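Local coordinates for autophagy protein 5 (Saccharomyces cerevisiae, PDB 2DYO), which takes part in autophagic vesicle formation and cytoplasm-to-vacuole transport, and is required for selective degradation of the nucleus and for mitophagy, at residues E172-F176 with F188-K194; R44-L48 with R274-G278. One frame throughout, in Å; residues are numbered along the deposited sequence.

Interaction 1: residues E172-F176 with F188-K194; sequences EARKF and FIEISNK
Phe-176 and Ile-191 form the apolar centre of this helix pair, their side chains running past one another in opposite directions. The methyl CG2 of Ile-191 stands over one face of the Phe-176 ring, a CH-pi contact with CG2 3.7 Å from the ring centroid and displaced toward CG, the atom it approaches most closely. Phe-176 reaches across because its CG lies anti to the backbone N (chi1 -168°), which carries the far end of the ring to the Phe-188 to Ser-192 turn of helix 185-195. There its CE1 is set over one face of the Phe-188 ring, 3.7 Å from CD2 of Phe-188; the two planes are inclined at 41°, so the pair is neither a stack nor a T. CZ of Phe-176 rests against CB of Ser-192, whose OG turns back to the carbonyl O of Phe-188 at 2.8 Å. That oxygen also receives the helical bond from Ser-192 N, so two donors satisfy it.

The other branch of Ile-191 ends in CD1, 3.5 Å from CG of Glu-172. Beyond this methyl, Glu-172 and Lys-194 approach from opposite directions, and Lys-194 NZ donates to Glu-172 OE1 at 2.7 Å, from 38° out of the carboxylate plane. Lys-175 and Glu-190 form a second, long salt bridge, NZ to OE1 3.6 Å, on the exposed side.

The axes of the two segments approach to 9.7 Å and run at a steep, partly antiparallel angle. Both helices, 170-182 and 185-195, belong to the alpha-helical bundle region of Atg5. Helix 142-159 packs against the pair, its Trp-147 and Trp-151 meeting the Phe-176 ring, while Trp-12 of helix 4-12 meets Phe-188.

Interaction 2: residues R44-L48 with R274-G278; sequences RETYL and RSFDG
Phe-276 lays one face of its ring over the backbone joining Glu-45 to Thr-46, with its CE2 3.3 Å from Thr-46 N, and directs its edge at the face of Tyr-47. In this edge-to-face pair, CZ of Phe-276 stands over the centre of the tyrosine ring, with the planes at 63° and the centroids 4.9 Å apart. A chi1 of 85° swings the phenylalanine ring over that backbone.

Glu-45 bends at chi2 (-74°), and its OE2 accepts the N-H of Phe-276 at 2.8 Å, from well above the carboxylate plane. A water gives a proton to the same OE2 and also bonds Ser-275 OG. OE1 is bonded by Gln-256. At the other end, a second water joins Tyr-47 OH to OD1 of Asp-277, 2.6 Å from each; that OD1 is bonded by Tyr-281 as well.

Phe-276 is the second residue of a type I turn, Ser-275 to Gly-278, that follows helix 266-273. Since the UblA and UblB domains meet here, the chemistry implies a specific junction: a buried carboxylate provided with N-H and water donors probably helps to hold the turn against the 44-48 loop, with the aromatic pair packed alongside.

Taken together, the two contacts show chemistry differing with place in the fold. Interaction 1 is partly buried, a helix-on-helix pairing within the alpha-helical bundle region, and its charged groups pair directly near the surface. Interaction 2 lies close to the centre of the chain, joins loops of the two ubiquitin-like domains, and relies on one backbone N-H and on bound waters for its polar bonds. They hold different elements but touch: CZ of Phe-188 packs 3.6 Å from O of Phe-276, and CB of Ser-192 lies near NH2 of Arg-274. Helix 142-159 serves both, since Trp-147 and Trp-151 meet Phe-176 and also donate to the Phe-276 carbonyl.

Interaction 1: residues E172-F176 with F188-K194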
# COMPACT_ATOMS: atom_id res chain seq x y z
N GLU A 172 -9.35 15.10 15.19
CA GLU A 172 -7.99 14.60 15.20
C GLU A 172 -7.91 13.40 14.24
O GLU A 172 -6.96 13.26 13.47
CB GLU A 172 -7.60 14.18 16.62
CG GLU A 172 -6.14 14.44 16.96
CD GLU A 172 -5.89 14.50 18.46
OE1 GLU A 172 -4.74 14.83 18.85
OE2 GLU A 172 -6.82 14.23 19.24
N ALA A 173 -8.94 12.56 14.30
CA ALA A 173 -9.02 11.38 13.44
C ALA A 173 -9.16 11.78 11.98
O ALA A 173 -8.59 11.15 11.09
CB ALA A 173 -10.20 10.52 13.86
N ARG A 174 -9.94 12.84 11.72
CA ARG A 174 -10.14 13.31 10.36
C ARG A 174 -8.84 13.87 9.83
O ARG A 174 -8.49 13.69 8.67
CB ARG A 174 -11.21 14.40 10.34
CG ARG A 174 -12.37 14.08 11.22
CD ARG A 174 -13.61 13.75 10.44
NE ARG A 174 -14.37 14.95 10.12
CZ ARG A 174 -15.69 14.98 10.03
NH1 ARG A 174 -16.39 13.87 10.23
NH2 ARG A 174 -16.32 16.11 9.75
N LYS A 175 -8.11 14.55 10.71
CA LYS A 175 -6.83 15.16 10.38
C LYS A 175 -5.82 14.06 10.05
O LYS A 175 -4.94 14.23 9.20
CB LYS A 175 -6.34 15.99 11.57
CG LYS A 175 -5.05 16.77 11.36
CD LYS A 175 -4.63 17.43 12.67
CE LYS A 175 -3.40 18.30 12.52
NZ LYS A 175 -3.00 18.90 13.83
N PHE A 176 -5.94 12.93 10.74
CA PHE A 176 -5.05 11.79 10.53
C PHE A 176 -5.24 11.31 9.08
O PHE A 176 -4.28 11.25 8.32
CB PHE A 176 -5.40 10.69 11.54
CG PHE A 176 -4.38 9.57 11.61
CD1 PHE A 176 -3.06 9.78 11.22
CD2 PHE A 176 -4.75 8.32 12.08
CE1 PHE A 176 -2.12 8.74 11.31
CE2 PHE A 176 -3.83 7.27 12.17
CZ PHE A 176 -2.51 7.49 11.78
N PHE A 188 0.78 13.19 10.03
CA PHE A 188 0.71 11.73 10.07
C PHE A 188 1.54 11.17 11.21
O PHE A 188 1.07 10.34 11.99
CB PHE A 188 1.17 11.12 8.74
CG PHE A 188 1.03 9.63 8.69
CD1 PHE A 188 2.01 8.81 9.24
CD2 PHE A 188 -0.13 9.05 8.18
CE1 PHE A 188 1.85 7.43 9.28
CE2 PHE A 188 -0.30 7.66 8.22
CZ PHE A 188 0.69 6.85 8.77
N ILE A 189 2.79 11.61 11.31
CA ILE A 189 3.68 11.15 12.38
C ILE A 189 3.11 11.50 13.75
O ILE A 189 3.17 10.70 14.68
CB ILE A 189 5.07 11.80 12.25
CG1 ILE A 189 5.82 11.21 11.05
CG2 ILE A 189 5.85 11.63 13.54
CD1 ILE A 189 6.11 9.72 11.18
N GLU A 190 2.55 12.69 13.86
CA GLU A 190 1.97 13.15 15.12
C GLU A 190 0.88 12.23 15.63
O GLU A 190 0.93 11.77 16.77
CB GLU A 190 1.41 14.57 14.96
CG GLU A 190 0.95 15.19 16.26
CD GLU A 190 0.40 16.59 16.07
OE1 GLU A 190 -0.80 16.73 15.75
OE2 GLU A 190 1.18 17.55 16.22
N ILE A 191 -0.12 11.97 14.79
CA ILE A 191 -1.23 11.12 15.22
C ILE A 191 -0.88 9.64 15.34
O ILE A 191 -1.27 8.99 16.31
CB ILE A 191 -2.44 11.29 14.28
CG1 ILE A 191 -2.83 12.76 14.18
CG2 ILE A 191 -3.63 10.50 14.82
CD1 ILE A 191 -3.16 13.39 15.52
N SER A 192 -0.14 9.10 14.37
CA SER A 192 0.21 7.68 14.43
C SER A 192 0.98 7.36 15.71
O SER A 192 0.76 6.33 16.35
CB SER A 192 1.01 7.25 13.19
OG SER A 192 2.18 8.02 13.00
N ASN A 193 1.88 8.26 16.10
CA ASN A 193 2.66 8.06 17.32
C ASN A 193 1.77 8.11 18.56
O ASN A 193 1.98 7.36 19.51
CB ASN A 193 3.77 9.10 17.41
CG ASN A 193 4.98 8.73 16.56
OD1 ASN A 193 5.86 9.56 16.33
ND2 ASN A 193 5.03 7.48 16.11
N LYS A 194 0.77 8.98 18.54
CA LYS A 194 -0.16 9.12 19.66
C LYS A 194 -0.95 7.84 19.91
O LYS A 194 -1.27 7.52 21.05
CB LYS A 194 -1.17 10.24 19.41
CG LYS A 194 -0.63 11.64 19.52
CD LYS A 194 -1.78 12.64 19.59
CE LYS A 194 -2.72 12.31 20.75
NZ LYS A 194 -3.79 13.34 20.94

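Interaction 2: residues R44-L48 with R274-G278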
# COMPACT_ATOMS: atom_id res chain seq x y z
N ARG A 44 3.53 5.26 -2.40
CA ARG A 44 3.45 3.86 -2.05
C ARG A 44 2.48 3.78 -0.87
O ARG A 44 1.73 2.82 -0.73
CB ARG A 44 4.83 3.33 -1.62
CG ARG A 44 5.63 2.68 -2.75
CD ARG A 44 7.03 2.31 -2.25
NE ARG A 44 7.73 1.39 -3.14
CZ ARG A 44 7.64 0.07 -3.06
NH1 ARG A 44 8.32 -0.70 -3.91
NH2 ARG A 44 6.89 -0.50 -2.12
N GLU A 45 2.50 4.81 -0.04
CA GLU A 45 1.64 4.85 1.14
C GLU A 45 0.30 5.54 0.93
O GLU A 45 0.06 6.64 1.45
CB GLU A 45 2.37 5.53 2.31
CG GLU A 45 3.71 4.89 2.68
CD GLU A 45 3.58 3.58 3.43
OE1 GLU A 45 4.59 3.15 4.02
OE2 GLU A 45 2.48 2.96 3.44
N THR A 46 -0.57 4.91 0.15
CA THR A 46 -1.91 5.44 -0.09
C THR A 46 -2.73 4.33 -0.74
O THR A 46 -2.25 3.20 -0.86
CB THR A 46 -1.88 6.69 -1.02
OG1 THR A 46 -3.17 7.32 -1.00
CG2 THR A 46 -1.54 6.29 -2.46
N TYR A 47 -3.96 4.64 -1.13
CA TYR A 47 -4.82 3.65 -1.79
C TYR A 47 -5.14 4.12 -3.20
O TYR A 47 -5.29 5.32 -3.45
CB TYR A 47 -6.15 3.48 -1.05
CG TYR A 47 -6.07 2.88 0.34
CD1 TYR A 47 -5.45 1.65 0.56
CD2 TYR A 47 -6.68 3.52 1.42
CE1 TYR A 47 -5.45 1.07 1.83
CE2 TYR A 47 -6.68 2.95 2.68
CZ TYR A 47 -6.08 1.73 2.89
OH TYR A 47 -6.12 1.16 4.14
N LEU A 48 -5.28 3.18 -4.13
CA LEU A 48 -5.61 3.52 -5.51
C LEU A 48 -6.95 4.23 -5.59
O LEU A 48 -7.17 5.08 -6.45
CB LEU A 48 -5.66 2.24 -6.37
CG LEU A 48 -4.33 1.53 -6.66
CD1 LEU A 48 -4.61 0.20 -7.35
CD2 LEU A 48 -3.46 2.41 -7.53
N ARG A 274 6.60 -0.29 8.96
CA ARG A 274 5.16 -0.56 8.85
C ARG A 274 4.57 0.40 7.82
O ARG A 274 5.10 1.49 7.60
CB ARG A 274 4.45 -0.36 10.19
CG ARG A 274 4.43 1.08 10.68
CD ARG A 274 3.63 1.19 11.97
NE ARG A 274 3.69 2.54 12.53
CZ ARG A 274 3.12 2.91 13.67
NH1 ARG A 274 2.44 2.02 14.38
NH2 ARG A 274 3.24 4.15 14.10
N SER A 275 3.47 -0.01 7.18
CA SER A 275 2.81 0.81 6.18
C SER A 275 1.89 1.85 6.82
O SER A 275 1.70 1.85 8.04
CB SER A 275 2.03 -0.09 5.22
OG SER A 275 2.91 -1.00 4.56
N PHE A 276 1.32 2.72 5.99
CA PHE A 276 0.46 3.81 6.48
C PHE A 276 -0.88 3.40 7.10
O PHE A 276 -1.59 4.25 7.63
CB PHE A 276 0.23 4.83 5.35
CG PHE A 276 -0.91 4.49 4.44
CD1 PHE A 276 -2.13 5.16 4.54
CD2 PHE A 276 -0.78 3.49 3.48
CE1 PHE A 276 -3.20 4.85 3.69
CE2 PHE A 276 -1.84 3.16 2.62
CZ PHE A 276 -3.05 3.84 2.73
N ASP A 277 -1.22 2.12 7.04
CA ASP A 277 -2.47 1.66 7.65
C ASP A 277 -2.16 1.01 9.00
O ASP A 277 -3.05 0.44 9.64
CB ASP A 277 -3.20 0.66 6.75
CG ASP A 277 -2.41 -0.62 6.51
OD1 ASP A 277 -2.99 -1.54 5.91
OD2 ASP A 277 -1.23 -0.70 6.91
N GLY A 278 -0.91 1.12 9.44
CA GLY A 278 -0.51 0.57 10.72
C GLY A 278 0.01 -0.85 10.72
O GLY A 278 0.59 -1.31 11.71
O HOH W 1 3.03 0.44 2.24
O HOH W 2 4.69 4.38 6.37
O HOH W 3 -4.90 -1.16 4.13